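Local coordinates for member of s1p family of ribosomal proteins (Pyrococcus furiosus, PDB 5YH1), which binds manganese through its DHH domain and probably acts on nucleic acids as an exonuclease of that family, at residues Arg273-Ile276 with Glu277-Leu281; Lys246-Glu250 with Glu251-Lys255; Glu294-Tyr297 with Pro298-Glu302. All blocks are in the same frame, centred on the assembly; numbering follows the deposited sequence.

Contact 1: residues Arg273-Ile276 with Glu277-Leu281; sequences RGII and EEILL
The flat carboxylate of Glu277 is flanked by three residues just before it in the chain. Gly274 N donates to OE1 of Glu277 on the syn side, only 16° out of the carboxylate plane, at 2.8 Å. One face is covered by a methyl, with Ile276 CG2 standing 3.9 Å from Glu277 CD. On the side of the second oxygen runs the aliphatic part of Arg273, whose CG is 3.6 Å from Glu277 OE2. The guanidinium of Arg273 is turned 53° against the carboxylate and points no N-H at it; its salt bridges go to Asp271 and Glu76. What bends the Glu277 chain back toward the helix start is chi2, at 90°. With an alanine here, Gly274 N would probably be left without its carboxylate acceptor and the Ile276 methyl without its flat cover. Glu277 thus makes a local turn at a helix start, its first-turn carboxylate accepting the N-H of a residue two places before the helix. At the positive phi of Gly274 a side chain would collide with Arg273 O, which glycine avoids. Helix 276-279 is barely one turn long, and Leu281, also at positive phi, ends it in a Schellman motif. Within that turn Ile275 O accepts from Ile279 N at 3.1 Å and Ile276 O from Leu280 N at 2.9 Å. The apolar partners lie side by side, pointing the same way: Ile275 CG2 beside Ile279 CD1, and Ile276 CG1 beside Leu280 CD1, 3.8 Å apart in the latter pair. Ile276, Ile279 and Leu280 all reach Ile260 of helix 250-267. A water bridges Gly274 O and Glu278 OE2, 2.6 Å from the latter, while Glu278 OE1 is hydrogen-bonded to Thr283 OG1, and Gly274 O also to Tyr154 OH of the second subunit.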
# COMPACT_ATOMS: atom_id res chain seq x y z
N ARG A 273 5.74 14.91 9.82
CA ARG A 273 6.10 15.46 11.13
C ARG A 273 7.59 15.20 11.41
O ARG A 273 8.07 14.08 11.23
CB ARG A 273 5.25 14.85 12.25
CG ARG A 273 5.62 15.32 13.64
CD ARG A 273 4.60 14.91 14.70
NE ARG A 273 3.25 15.36 14.37
CZ ARG A 273 2.30 14.61 13.78
NH1 ARG A 273 2.53 13.34 13.45
NH2 ARG A 273 1.11 15.14 13.52
N GLY A 274 8.28 16.25 11.84
CA GLY A 274 9.72 16.21 12.07
C GLY A 274 10.49 16.79 10.91
O GLY A 274 11.67 17.12 11.04
N ILE A 275 9.82 16.92 9.76
CA ILE A 275 10.42 17.47 8.55
C ILE A 275 9.68 18.73 8.09
O ILE A 275 10.31 19.77 7.87
CB ILE A 275 10.43 16.44 7.39
CG1 ILE A 275 10.97 15.09 7.89
CG2 ILE A 275 11.27 16.95 6.23
CD1 ILE A 275 10.98 13.99 6.85
N ILE A 276 8.37 18.64 7.93
CA ILE A 276 7.58 19.75 7.40
C ILE A 276 7.74 21.05 8.22
O ILE A 276 7.83 22.13 7.65
CB ILE A 276 6.08 19.35 7.23
CG1 ILE A 276 5.29 20.42 6.48
CG2 ILE A 276 5.42 19.08 8.57
CD1 ILE A 276 5.69 20.59 5.03
N GLU A 277 7.80 20.92 9.55
CA GLU A 277 7.96 22.09 10.43
C GLU A 277 9.27 22.82 10.17
O GLU A 277 9.34 24.05 10.31
CB GLU A 277 7.92 21.69 11.91
CG GLU A 277 6.64 21.01 12.37
CD GLU A 277 6.68 19.50 12.23
OE1 GLU A 277 7.60 18.95 11.60
OE2 GLU A 277 5.75 18.84 12.75
N GLU A 278 10.31 22.07 9.82
CA GLU A 278 11.63 22.63 9.54
C GLU A 278 11.61 23.36 8.22
O GLU A 278 12.15 24.46 8.10
CB GLU A 278 12.70 21.54 9.50
CG GLU A 278 12.80 20.69 10.77
CD GLU A 278 13.23 21.48 11.98
OE1 GLU A 278 13.60 22.66 11.86
OE2 GLU A 278 13.20 20.91 13.09
N ILE A 279 10.98 22.75 7.22
CA ILE A 279 10.87 23.36 5.91
C ILE A 279 10.04 24.66 5.98
O ILE A 279 10.37 25.64 5.32
CB ILE A 279 10.26 22.38 4.90
CG1 ILE A 279 11.22 21.19 4.70
CG2 ILE A 279 9.98 23.06 3.56
CD1 ILE A 279 10.56 20.00 4.03
N LEU A 280 9.00 24.66 6.81
CA LEU A 280 8.11 25.81 6.95
C LEU A 280 8.66 26.92 7.87
O LEU A 280 8.01 27.97 8.02
CB LEU A 280 6.75 25.37 7.50
CG LEU A 280 5.86 24.61 6.53
CD1 LEU A 280 4.64 24.12 7.29
CD2 LEU A 280 5.46 25.45 5.33
N LEU A 281 9.81 26.67 8.48
CA LEU A 281 10.52 27.61 9.34
C LEU A 281 9.71 27.97 10.58
O LEU A 281 9.53 29.14 10.88
CB LEU A 281 10.92 28.88 8.57
CG LEU A 281 12.03 29.75 9.21
CD1 LEU A 281 13.39 29.18 8.92
CD2 LEU A 281 11.98 31.19 8.72
O HOH W 1 13.04 18.30 13.09

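Contact 2: residues Lys246-Glu250 with Glu251-Lys255; sequences KGLDE and EDLKK
Asp249 and Asp252 hold their carboxylates almost parallel, the planes 10° apart and stacked, although the two side chains cross at about a right angle. Each reaches past the other to the partner's backbone. Asp249 OD1 receives Asp252 N nearly head-on at 2.8 Å, and takes a weak second bond from Glu251 N. In return Asp252 OD2 accepts from Asp249 N at 2.9 Å, on the anti side and 31° out of the carboxylate plane. Asp249 can do this because its CG sits between the backbone N and the carbonyl carbon (chi1 67°), which swings OD1 over the first helical N-H groups. The exchange brings Asp249 OD1 within 3.3 Å of Asp252 OD2. Two acids so close would probably raise each other's pKa, though the donors at the helix start are likely to offset part of that cost.

The leucines are arranged quite differently. Leu248 crosses Asp252 obliquely, its CD2 lying 4.0 Å from Asp252 CB, and its other methyl, CD1, is 4.3 Å from CD2 of Leu253. Leu253 packs on Leu240 and Ala243 of helix 234-245 and on Ala223 of helix 221-229. Glu250 reaches back instead, its OE2 forming a salt bridge with Lys244. Beyond the cap, Leu253 N bonds Asp249 O at 3.1 Å. Just upstream, Gly247 closes helix 234-245 as the C-prime residue of a Schellman motif, and the reciprocal aspartates that open helix 250-267 form a classic capping box.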
# COMPACT_ATOMS: atom_id res chain seq x y z
N LYS A 246 11.21 37.84 8.32
CA LYS A 246 12.00 36.67 8.73
C LYS A 246 13.09 36.29 7.73
O LYS A 246 13.71 35.24 7.88
CB LYS A 246 11.09 35.46 8.99
CG LYS A 246 10.12 35.68 10.13
CD LYS A 246 9.49 34.39 10.64
CE LYS A 246 8.27 34.71 11.49
NZ LYS A 246 7.75 33.55 12.26
N GLY A 247 13.32 37.11 6.71
CA GLY A 247 14.41 36.90 5.76
C GLY A 247 14.03 36.05 4.57
O GLY A 247 14.90 35.61 3.82
N LEU A 248 12.74 35.82 4.37
CA LEU A 248 12.27 35.03 3.23
C LEU A 248 11.76 35.95 2.13
O LEU A 248 10.72 36.59 2.29
CB LEU A 248 11.15 34.09 3.66
CG LEU A 248 11.51 33.04 4.71
CD1 LEU A 248 10.25 32.33 5.18
CD2 LEU A 248 12.51 32.04 4.16
N ASP A 249 12.48 36.02 1.03
CA ASP A 249 11.99 36.77 -0.12
C ASP A 249 11.13 35.86 -0.99
O ASP A 249 10.88 34.70 -0.63
CB ASP A 249 13.15 37.42 -0.91
CG ASP A 249 14.04 36.41 -1.59
OD1 ASP A 249 13.58 35.31 -1.95
OD2 ASP A 249 15.23 36.74 -1.79
N GLU A 250 10.70 36.37 -2.13
CA GLU A 250 9.73 35.67 -2.96
C GLU A 250 10.32 34.41 -3.61
O GLU A 250 9.61 33.43 -3.83
CB GLU A 250 9.15 36.61 -4.02
CG GLU A 250 9.06 38.06 -3.53
CD GLU A 250 7.76 38.73 -3.87
OE1 GLU A 250 7.04 38.24 -4.76
OE2 GLU A 250 7.46 39.75 -3.24
N GLU A 251 11.62 34.43 -3.88
CA GLU A 251 12.29 33.27 -4.46
C GLU A 251 12.50 32.20 -3.41
O GLU A 251 12.38 31.03 -3.72
CB GLU A 251 13.61 33.66 -5.13
CG GLU A 251 13.45 34.59 -6.33
CD GLU A 251 12.37 34.13 -7.32
OE1 GLU A 251 12.43 32.95 -7.76
OE2 GLU A 251 11.47 34.93 -7.65
N ASP A 252 12.80 32.60 -2.17
CA ASP A 252 12.87 31.67 -1.05
C ASP A 252 11.54 30.92 -0.90
O ASP A 252 11.52 29.70 -0.72
CB ASP A 252 13.17 32.39 0.26
CG ASP A 252 14.55 33.04 0.29
OD1 ASP A 252 15.49 32.51 -0.33
OD2 ASP A 252 14.69 34.09 0.96
N LEU A 253 10.45 31.67 -0.96
CA LEU A 253 9.12 31.11 -0.77
C LEU A 253 8.81 30.10 -1.86
O LEU A 253 8.27 29.04 -1.57
CB LEU A 253 8.05 32.21 -0.74
CG LEU A 253 8.16 33.13 0.49
CD1 LEU A 253 7.38 34.41 0.32
CD2 LEU A 253 7.72 32.40 1.76
N LYS A 254 9.15 30.42 -3.10
CA LYS A 254 8.96 29.50 -4.22
C LYS A 254 9.74 28.19 -4.06
O LYS A 254 9.22 27.12 -4.39
CB LYS A 254 9.34 30.16 -5.53
CG LYS A 254 8.27 31.12 -6.01
CD LYS A 254 8.67 31.83 -7.29
CE LYS A 254 7.48 32.55 -7.90
NZ LYS A 254 7.90 33.77 -8.64
N LYS A 255 10.97 28.29 -3.57
CA LYS A 255 11.81 27.12 -3.33
C LYS A 255 11.19 26.25 -2.25
O LYS A 255 11.14 25.03 -2.39
CB LYS A 255 13.21 27.53 -2.87
CG LYS A 255 14.11 28.17 -3.91
CD LYS A 255 15.44 28.52 -3.24
CE LYS A 255 16.58 28.75 -4.21
NZ LYS A 255 16.22 29.79 -5.20

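Contact 3: residues Glu294-Tyr297 with Pro298-Glu302; sequences EGIY and PEVKE
Tyr297, Pro298 and Ile296 carry most of this one-turn contact, in a helix that carries a proline within it. The pyrrolidine ring of Pro298 lies against its predecessor, with CD 3.5 Å from Tyr297 CB. On the turn before, the same Pro298 CD comes 3.2 Å from Glu294 O, the carbonyl that an ordinary residue at this place would meet with its N-H. Tyr297 has CG anti to its own nitrogen (chi1 179°), which sends the ring forward along the helix to Lys301. There Tyr297 CE2 passes at a slant, 4.0 Å from Lys301 CB. Lys255 of helix 250-267 also touches this tyrosine. Ile296 turns to the buried side, where its CG2 packs 3.8 Å from Val300 CG2.

Regular i to i+4 bonding resumes at Val300, two residues after the proline. Val300 N reaches Ile296 O at 3.0 Å and Lys301 N reaches Tyr297 O at 2.8 Å. Glu299 sends its carboxylate to Arg150 of the second subunit. Across the turn itself the side chains meet through carbon alone. Because Pro298 has no N-H to offer Glu294 O, helix 286-311 runs on through this point but is kinked, the nitrogens of Pro298 and Glu299 making no bond to the preceding turn.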
# COMPACT_ATOMS: atom_id res chain seq x y z
N GLU A 294 18.23 23.99 0.96
CA GLU A 294 19.39 24.12 0.06
C GLU A 294 19.89 22.77 -0.43
O GLU A 294 20.47 22.68 -1.50
CB GLU A 294 20.54 24.89 0.73
CG GLU A 294 20.20 26.34 1.07
CD GLU A 294 21.28 27.04 1.90
OE1 GLU A 294 22.35 26.43 2.17
OE2 GLU A 294 21.05 28.21 2.29
N GLY A 295 19.67 21.72 0.35
CA GLY A 295 19.98 20.38 -0.10
C GLY A 295 19.00 19.85 -1.13
O GLY A 295 19.40 19.22 -2.11
N ILE A 296 17.71 20.12 -0.92
CA ILE A 296 16.66 19.48 -1.72
C ILE A 296 16.32 20.28 -2.98
O ILE A 296 16.14 19.70 -4.05
CB ILE A 296 15.38 19.24 -0.86
CG1 ILE A 296 15.70 18.26 0.28
CG2 ILE A 296 14.24 18.71 -1.72
CD1 ILE A 296 14.67 18.24 1.39
N TYR A 297 16.24 21.61 -2.87
CA TYR A 297 15.75 22.40 -4.00
C TYR A 297 16.52 22.20 -5.32
O TYR A 297 15.90 22.06 -6.36
CB TYR A 297 15.63 23.90 -3.67
CG TYR A 297 15.14 24.64 -4.88
CD1 TYR A 297 13.79 24.60 -5.24
CD2 TYR A 297 16.03 25.29 -5.73
CE1 TYR A 297 13.35 25.23 -6.39
CE2 TYR A 297 15.59 25.92 -6.87
CZ TYR A 297 14.26 25.90 -7.20
OH TYR A 297 13.84 26.53 -8.34
N PRO A 298 17.88 22.19 -5.29
CA PRO A 298 18.63 21.94 -6.55
C PRO A 298 18.25 20.62 -7.23
O PRO A 298 18.13 20.54 -8.44
CB PRO A 298 20.09 21.91 -6.08
CG PRO A 298 20.11 22.73 -4.83
CD PRO A 298 18.78 22.45 -4.16
N GLU A 299 18.06 19.60 -6.42
CA GLU A 299 17.62 18.29 -6.88
C GLU A 299 16.25 18.38 -7.54
O GLU A 299 16.03 17.84 -8.61
CB GLU A 299 17.65 17.35 -5.66
CG GLU A 299 16.93 16.03 -5.73
CD GLU A 299 17.00 15.31 -4.38
OE1 GLU A 299 17.99 15.53 -3.63
OE2 GLU A 299 16.06 14.56 -4.07
N VAL A 300 15.34 19.12 -6.92
CA VAL A 300 14.00 19.33 -7.48
C VAL A 300 14.07 20.09 -8.81
O VAL A 300 13.41 19.71 -9.78
CB VAL A 300 13.09 20.11 -6.51
CG1 VAL A 300 11.72 20.36 -7.14
CG2 VAL A 300 12.94 19.35 -5.20
N LYS A 301 14.87 21.15 -8.83
CA LYS A 301 15.03 21.95 -10.02
C LYS A 301 15.61 21.14 -11.16
O LYS A 301 15.18 21.28 -12.31
CB LYS A 301 15.94 23.15 -9.73
CG LYS A 301 16.20 24.04 -10.93
CD LYS A 301 17.20 25.13 -10.59
CE LYS A 301 17.18 26.23 -11.64
NZ LYS A 301 18.42 27.03 -11.62
N GLU A 302 16.60 20.31 -10.86
CA GLU A 302 17.23 19.50 -11.89
C GLU A 302 16.25 18.47 -12.48
O GLU A 302 16.23 18.27 -13.69
CB GLU A 302 18.47 18.80 -11.35
CG GLU A 302 19.28 18.09 -12.43
CD GLU A 302 20.51 17.40 -11.88
OE1 GLU A 302 20.39 16.64 -10.89
OE2 GLU A 302 21.61 17.63 -12.42

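Overall arrangement
The three contacts illustrate how helix starts, ends and kinks are handled within one region of a domain. Contact 1 is the buried one; contacts 2 and 3 are partly buried, with several residues facing solvent. Helix 250-267 links them all: contact 2 opens it, while contacts 1 and 3 pack on it. Contact 2 meets contact 1 through Leu248 and Leu281, and contact 3 through Lys255 and Tyr297. Contacts 1 and 3 do not touch each other, yet both reach the second subunit, which contact 2 does not. Carboxylates hold backbone N-H groups in contacts 1 and 2, whereas contact 3 relies on main-chain bonds and carbon packing.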